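Local coordinates for chitin oligosaccharide binding protein NagB2 (Paenibacillus sp. FPU-7, PDB 7EHU) that binds the chitin oligosaccharides N,N'-diacetylchitobiose and N,N',N''-triacetylchitotriose, probably as the extracellular solute-binding component of a sugar uptake system, at residues A[235-243]-A[400-410]. Residues are numbered along the deposited sequence; the frame is centred on the assembly and turned at random.
Sequences GFKRLKDLK and LEQSVQELLGG
Lys-240 NZ donates a 2.9 Å hydrogen bond to Leu-407 O, approaching almost in line with the carbonyl (C=O...N 166°). Its CG lies anti to the backbone N and the chain bends at chi2 (54°), which carries the ammonium across to the other helix while CB, CG and CD pass over Leu-407 CD1 (Lys-240 CD to Leu-407 CD1 3.9 Å). Leu-407 CD2, the other branch, lies against Leu-239 CD2, 4.1 Å away, and beside the Phe-236 backbone oxygen. The Phe-236 ring meets Val-404 CG1 at its edge, CE1 to CG1 4.0 Å, whereas Leu-400 CD1 comes obliquely to CZ at 3.8 Å. Leu-408 CD2 packs on Lys-243 CB at 4.0 Å, and the chain of that lysine, bent at chi2, runs CG and CE past Leu-408 O. Leu-407 O is gripped twice, by Lys-240 NZ and by Gly-410 N, the latter within a Schellman motif in which Gly-410 takes positive phi. The ammonium thus sits at the carboxyl end of helix 394-408, where its charge probably interacts favourably with the helix dipole; Asp-244 OD1 adds a weak, long ion pair. Replacing Lys-240 by an alanine removes the ammonium and the methylenes beyond CB, and would probably cost Leu-407 O the lysine's hydrogen bond and leave Leu-407 CD1 less covered. Outside the two segments, Leu-417 of helix 414-430 touches Phe-236, Pro-414 touches Leu-407, and Asn-201 of helix 197-212 touches Leu-400 and Val-404. The Leu-400 side chain is about 10 Å from a bound N-acetylglucosamine. The short segments cross at -46° with axes 10.2 Å apart: helix-helix packing, with a lysine hydrogen-bonded to the C-terminal turn of helix 394-408, within a periplasmic-binding-protein-type fold.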
ATOM      1  N   GLY A 235       2.849  -3.405 -20.617  1.00 16.26           N
ATOM      2  CA  GLY A 235       2.560  -3.906 -19.280  1.00 15.94           C
ATOM      3  C   GLY A 235       1.143  -4.435 -19.146  1.00 14.88           C
ATOM      4  O   GLY A 235       0.913  -5.465 -18.504  1.00 14.92           O
ATOM      5  N   PHE A 236       0.175  -3.742 -19.749  1.00 15.21           N
ATOM      6  CA  PHE A 236      -1.209  -4.191 -19.676  1.00 15.17           C
ATOM      7  C   PHE A 236      -1.441  -5.400 -20.554  1.00 15.54           C
ATOM      8  O   PHE A 236      -2.256  -6.260 -20.206  1.00 15.92           O
ATOM      9  CB  PHE A 236      -2.154  -3.048 -20.008  1.00 15.11           C
ATOM     10  CG  PHE A 236      -2.207  -2.019 -18.928  1.00 13.97           C
ATOM     11  CD1 PHE A 236      -2.888  -2.266 -17.748  1.00 13.75           C
ATOM     12  CD2 PHE A 236      -1.521  -0.829 -19.052  1.00 14.60           C
ATOM     13  CE1 PHE A 236      -2.912  -1.323 -16.724  1.00 14.47           C
ATOM     14  CE2 PHE A 236      -1.551   0.106 -18.032  1.00 14.68           C
ATOM     15  CZ  PHE A 236      -2.245  -0.146 -16.865  1.00 14.93           C
ATOM     16  N   LYS A 237      -0.724  -5.495 -21.680  1.00 16.29           N
ATOM     17  CA  LYS A 237      -0.756  -6.723 -22.465  1.00 17.93           C
ATOM     18  C   LYS A 237      -0.272  -7.915 -21.652  1.00 17.21           C
ATOM     19  O   LYS A 237      -0.867  -8.995 -21.711  1.00 17.82           O
ATOM     20  CB  LYS A 237       0.044  -6.574 -23.763  1.00 20.61           C
ATOM     21  CG  LYS A 237      -0.644  -5.630 -24.753  1.00 25.23           C
ATOM     22  CD  LYS A 237       0.022  -5.536 -26.121  1.00 30.33           C
ATOM     23  CE  LYS A 237       0.386  -6.934 -26.574  1.00 33.77           C
ATOM     24  NZ  LYS A 237       0.920  -7.190 -27.911  1.00 36.30           N
ATOM     25  N   ARG A 238       0.810  -7.753 -20.904  1.00 16.76           N
ATOM     26  CA  ARG A 238       1.292  -8.853 -20.077  1.00 16.53           C
ATOM     27  C   ARG A 238       0.307  -9.196 -18.956  1.00 15.76           C
ATOM     28  O   ARG A 238       0.125 -10.375 -18.632  1.00 15.32           O
ATOM     29  CB  ARG A 238       2.677  -8.520 -19.525  1.00 17.01           C
ATOM     30  CG  ARG A 238       3.790  -8.505 -20.579  1.00 18.15           C
ATOM     31  CD  ARG A 238       5.046  -7.873 -20.035  1.00 18.98           C
ATOM     32  NE  ARG A 238       6.010  -7.525 -21.073  1.00 19.51           N
ATOM     33  CZ  ARG A 238       7.099  -8.201 -21.387  1.00 21.36           C
ATOM     34  NH1 ARG A 238       7.451  -9.297 -20.729  1.00 22.00           N
ATOM     35  NH2 ARG A 238       7.877  -7.722 -22.341  1.00 22.10           N
ATOM     36  N   LEU A 239      -0.299  -8.186 -18.325  1.00 15.03           N
ATOM     37  CA  LEU A 239      -1.293  -8.455 -17.289  1.00 14.89           C
ATOM     38  C   LEU A 239      -2.426  -9.298 -17.852  1.00 16.05           C
ATOM     39  O   LEU A 239      -2.836 -10.299 -17.256  1.00 16.42           O
ATOM     40  CB  LEU A 239      -1.856  -7.142 -16.751  1.00 15.46           C
ATOM     41  CG  LEU A 239      -2.908  -7.232 -15.642  1.00 15.65           C
ATOM     42  CD1 LEU A 239      -2.369  -7.866 -14.365  1.00 16.48           C
ATOM     43  CD2 LEU A 239      -3.461  -5.850 -15.356  1.00 15.51           C
ATOM     44  N   LYS A 240      -2.944  -8.898 -19.014  1.00 16.68           N
ATOM     45  CA  LYS A 240      -3.991  -9.667 -19.668  1.00 18.01           C
ATOM     46  C   LYS A 240      -3.519 -11.081 -19.990  1.00 18.29           C
ATOM     47  O   LYS A 240      -4.259 -12.047 -19.775  1.00 18.78           O
ATOM     48  CB  LYS A 240      -4.439  -8.912 -20.923  1.00 19.91           C
ATOM     49  CG  LYS A 240      -5.568  -9.538 -21.715  1.00 23.31           C
ATOM     50  CD  LYS A 240      -6.795  -9.814 -20.867  1.00 25.54           C
ATOM     51  CE  LYS A 240      -7.937 -10.379 -21.701  1.00 28.41           C
ATOM     52  NZ  LYS A 240      -9.124 -10.640 -20.851  1.00 29.69           N
ATOM     53  N   ASP A 241      -2.273 -11.232 -20.454  1.00 17.91           N
ATOM     54  CA  ASP A 241      -1.782 -12.566 -20.794  1.00 18.78           C
ATOM     55  C   ASP A 241      -1.697 -13.463 -19.561  1.00 17.31           C
ATOM     56  O   ASP A 241      -1.967 -14.663 -19.652  1.00 18.25           O
ATOM     57  CB  ASP A 241      -0.428 -12.495 -21.517  1.00 20.76           C
ATOM     58  CG  ASP A 241      -0.096 -13.791 -22.263  1.00 21.87           C
ATOM     59  OD1 ASP A 241      -0.844 -14.148 -23.211  1.00 23.45           O
ATOM     60  OD2 ASP A 241       0.902 -14.459 -21.905  1.00 22.57           O
ATOM     61  N   LEU A 242      -1.369 -12.906 -18.396  1.00 16.38           N
ATOM     62  CA  LEU A 242      -1.343 -13.719 -17.186  1.00 14.85           C
ATOM     63  C   LEU A 242      -2.722 -14.289 -16.876  1.00 16.09           C
ATOM     64  O   LEU A 242      -2.840 -15.413 -16.377  1.00 17.60           O
ATOM     65  CB  LEU A 242      -0.890 -12.872 -16.002  1.00 14.52           C
ATOM     66  CG  LEU A 242       0.564 -12.408 -15.967  1.00 14.75           C
ATOM     67  CD1 LEU A 242       0.773 -11.477 -14.793  1.00 15.22           C
ATOM     68  CD2 LEU A 242       1.529 -13.581 -15.893  1.00 15.07           C
ATOM     69  N   LYS A 243      -3.774 -13.501 -17.099  1.00 16.65           N
ATOM     70  CA  LYS A 243      -5.132 -14.000 -16.898  1.00 18.32           C
ATOM     71  C   LYS A 243      -5.519 -14.997 -17.986  1.00 19.93           C
ATOM     72  O   LYS A 243      -6.079 -16.055 -17.679  1.00 20.41           O
ATOM     73  CB  LYS A 243      -6.100 -12.813 -16.866  1.00 18.95           C
ATOM     74  CG  LYS A 243      -7.593 -13.121 -16.648  1.00 21.71           C
ATOM     75  CD  LYS A 243      -7.917 -13.567 -15.229  1.00 24.60           C
ATOM     76  CE  LYS A 243      -9.395 -13.933 -15.081  1.00 26.42           C
ATOM     77  NZ  LYS A 243      -9.779 -15.164 -15.846  1.00 27.70           N
ATOM     78  N   LEU A 400      -8.582   3.594 -13.361  1.00 11.59           N
ATOM     79  CA  LEU A 400      -7.737   2.431 -13.630  1.00 11.60           C
ATOM     80  C   LEU A 400      -8.273   1.192 -12.925  1.00 11.05           C
ATOM     81  O   LEU A 400      -8.264   0.097 -13.495  1.00 11.67           O
ATOM     82  CB  LEU A 400      -6.289   2.687 -13.227  1.00 11.88           C
ATOM     83  CG  LEU A 400      -5.315   1.586 -13.641  1.00 12.52           C
ATOM     84  CD1 LEU A 400      -5.223   1.442 -15.163  1.00 12.88           C
ATOM     85  CD2 LEU A 400      -3.942   1.832 -13.051  1.00 13.62           C
ATOM     86  N   GLU A 401      -8.733   1.336 -11.678  1.00 11.21           N
ATOM     87  CA  GLU A 401      -9.324   0.212 -10.949  1.00 11.40           C
ATOM     88  C   GLU A 401     -10.463  -0.421 -11.736  1.00 11.94           C
ATOM     89  O   GLU A 401     -10.510  -1.647 -11.917  1.00 13.07           O
ATOM     90  CB  GLU A 401      -9.830   0.682  -9.581  1.00 11.31           C
ATOM     91  CG  GLU A 401      -8.728   1.078  -8.656  1.00 10.71           C
ATOM     92  CD  GLU A 401      -9.192   1.786  -7.397  1.00 12.12           C
ATOM     93  OE1 GLU A 401     -10.425   1.914  -7.170  1.00 14.34           O
ATOM     94  OE2 GLU A 401      -8.323   2.221  -6.620  1.00 11.57           O
ATOM     95  N   GLN A 402     -11.410   0.401 -12.187  1.00 12.62           N
ATOM     96  CA  GLN A 402     -12.506  -0.119 -13.002  1.00 14.29           C
ATOM     97  C   GLN A 402     -11.985  -0.762 -14.273  1.00 13.74           C
ATOM     98  O   GLN A 402     -12.494  -1.808 -14.709  1.00 14.77           O
ATOM     99  CB  GLN A 402     -13.434   1.032 -13.412  1.00 18.09           C
ATOM    100  CG  GLN A 402     -14.255   1.671 -12.314  1.00 24.48           C
ATOM    101  CD  GLN A 402     -14.982   0.677 -11.434  1.00 29.90           C
ATOM    102  OE1 GLN A 402     -14.682   0.550 -10.250  1.00 32.73           O
ATOM    103  NE2 GLN A 402     -15.962  -0.020 -12.007  1.00 31.43           N
ATOM    104  N   SER A 403     -11.027  -0.099 -14.927  1.00 13.82           N
ATOM    105  CA  SER A 403     -10.533  -0.566 -16.218  1.00 14.79           C
ATOM    106  C   SER A 403      -9.824  -1.906 -16.112  1.00 14.48           C
ATOM    107  O   SER A 403      -9.995  -2.763 -16.987  1.00 15.77           O
ATOM    108  CB  SER A 403      -9.633   0.482 -16.882  1.00 16.96           C
ATOM    109  OG  SER A 403     -10.305   1.725 -17.038  1.00 17.57           O
ATOM    110  N   VAL A 404      -9.018  -2.114 -15.059  1.00 13.80           N
ATOM    111  CA  VAL A 404      -8.310  -3.391 -14.960  1.00 13.90           C
ATOM    112  C   VAL A 404      -9.277  -4.514 -14.603  1.00 14.95           C
ATOM    113  O   VAL A 404      -9.085  -5.660 -15.013  1.00 15.38           O
ATOM    114  CB  VAL A 404      -7.094  -3.362 -14.010  1.00 14.15           C
ATOM    115  CG1 VAL A 404      -6.007  -2.406 -14.517  1.00 14.60           C
ATOM    116  CG2 VAL A 404      -7.482  -3.055 -12.545  1.00 12.87           C
ATOM    117  N   GLN A 405     -10.346  -4.212 -13.871  1.00 14.14           N
ATOM    118  CA  GLN A 405     -11.381  -5.214 -13.651  1.00 15.12           C
ATOM    119  C   GLN A 405     -12.046  -5.583 -14.971  1.00 16.48           C
ATOM    120  O   GLN A 405     -12.273  -6.768 -15.256  1.00 18.04           O
ATOM    121  CB  GLN A 405     -12.396  -4.688 -12.637  1.00 14.89           C
ATOM    122  CG  GLN A 405     -11.887  -4.659 -11.202  1.00 14.93           C
ATOM    123  CD  GLN A 405     -12.862  -4.010 -10.250  1.00 14.99           C
ATOM    124  OE1 GLN A 405     -13.590  -3.086 -10.614  1.00 16.10           O
ATOM    125  NE2 GLN A 405     -12.905  -4.503  -9.024  1.00 15.65           N
ATOM    126  N   GLU A 406     -12.332  -4.578 -15.804  1.00 17.15           N
ATOM    127  CA  GLU A 406     -12.896  -4.815 -17.130  1.00 18.22           C
ATOM    128  C   GLU A 406     -11.921  -5.568 -18.020  1.00 18.67           C
ATOM    129  O   GLU A 406     -12.333  -6.449 -18.779  1.00 19.62           O
ATOM    130  CB  GLU A 406     -13.275  -3.472 -17.756  1.00 19.66           C
ATOM    131  CG  GLU A 406     -14.439  -2.818 -17.054  1.00 20.70           C
ATOM    132  CD  GLU A 406     -14.660  -1.368 -17.449  1.00 23.41           C
ATOM    133  OE1 GLU A 406     -15.481  -0.707 -16.792  1.00 25.88           O
ATOM    134  OE2 GLU A 406     -13.996  -0.879 -18.380  1.00 25.13           O
ATOM    135  N   LEU A 407     -10.630  -5.229 -17.953  1.00 18.82           N
ATOM    136  CA  LEU A 407      -9.622  -5.964 -18.711  1.00 18.86           C
ATOM    137  C   LEU A 407      -9.627  -7.441 -18.336  1.00 19.09           C
ATOM    138  O   LEU A 407      -9.638  -8.317 -19.210  1.00 20.97           O
ATOM    139  CB  LEU A 407      -8.247  -5.350 -18.442  1.00 18.90           C
ATOM    140  CG  LEU A 407      -7.044  -5.990 -19.146  1.00 20.38           C
ATOM    141  CD1 LEU A 407      -7.159  -5.892 -20.643  1.00 22.48           C
ATOM    142  CD2 LEU A 407      -5.735  -5.362 -18.692  1.00 22.28           C
ATOM    143  N   LEU A 408      -9.583  -7.739 -17.030  1.00 19.07           N
ATOM    144  CA  LEU A 408      -9.517  -9.134 -16.607  1.00 20.20           C
ATOM    145  C   LEU A 408     -10.801  -9.881 -16.938  1.00 21.26           C
ATOM    146  O   LEU A 408     -10.766 -11.096 -17.162  1.00 22.86           O
ATOM    147  CB  LEU A 408      -9.199  -9.253 -15.111  1.00 20.17           C
ATOM    148  CG  LEU A 408      -7.830  -8.770 -14.619  1.00 19.93           C
ATOM    149  CD1 LEU A 408      -7.510  -9.325 -13.222  1.00 20.02           C
ATOM    150  CD2 LEU A 408      -6.751  -9.124 -15.609  1.00 21.39           C
ATOM    151  N   GLY A 409     -11.928  -9.173 -17.006  1.00 21.09           N
ATOM    152  CA  GLY A 409     -13.206  -9.730 -17.416  1.00 22.86           C
ATOM    153  C   GLY A 409     -13.465  -9.773 -18.908  1.00 24.17           C
ATOM    154  O   GLY A 409     -14.531 -10.246 -19.327  1.00 26.60           O
ATOM    155  N   GLY A 410     -12.531  -9.295 -19.731  1.00 24.22           N
ATOM    156  CA  GLY A 410     -12.658  -9.377 -21.177  1.00 25.63           C
ATOM    157  C   GLY A 410     -13.512  -8.308 -21.813  1.00 26.32           C
ATOM    158  O   GLY A 410     -13.814  -8.403 -23.009  1.00 27.16           O
TER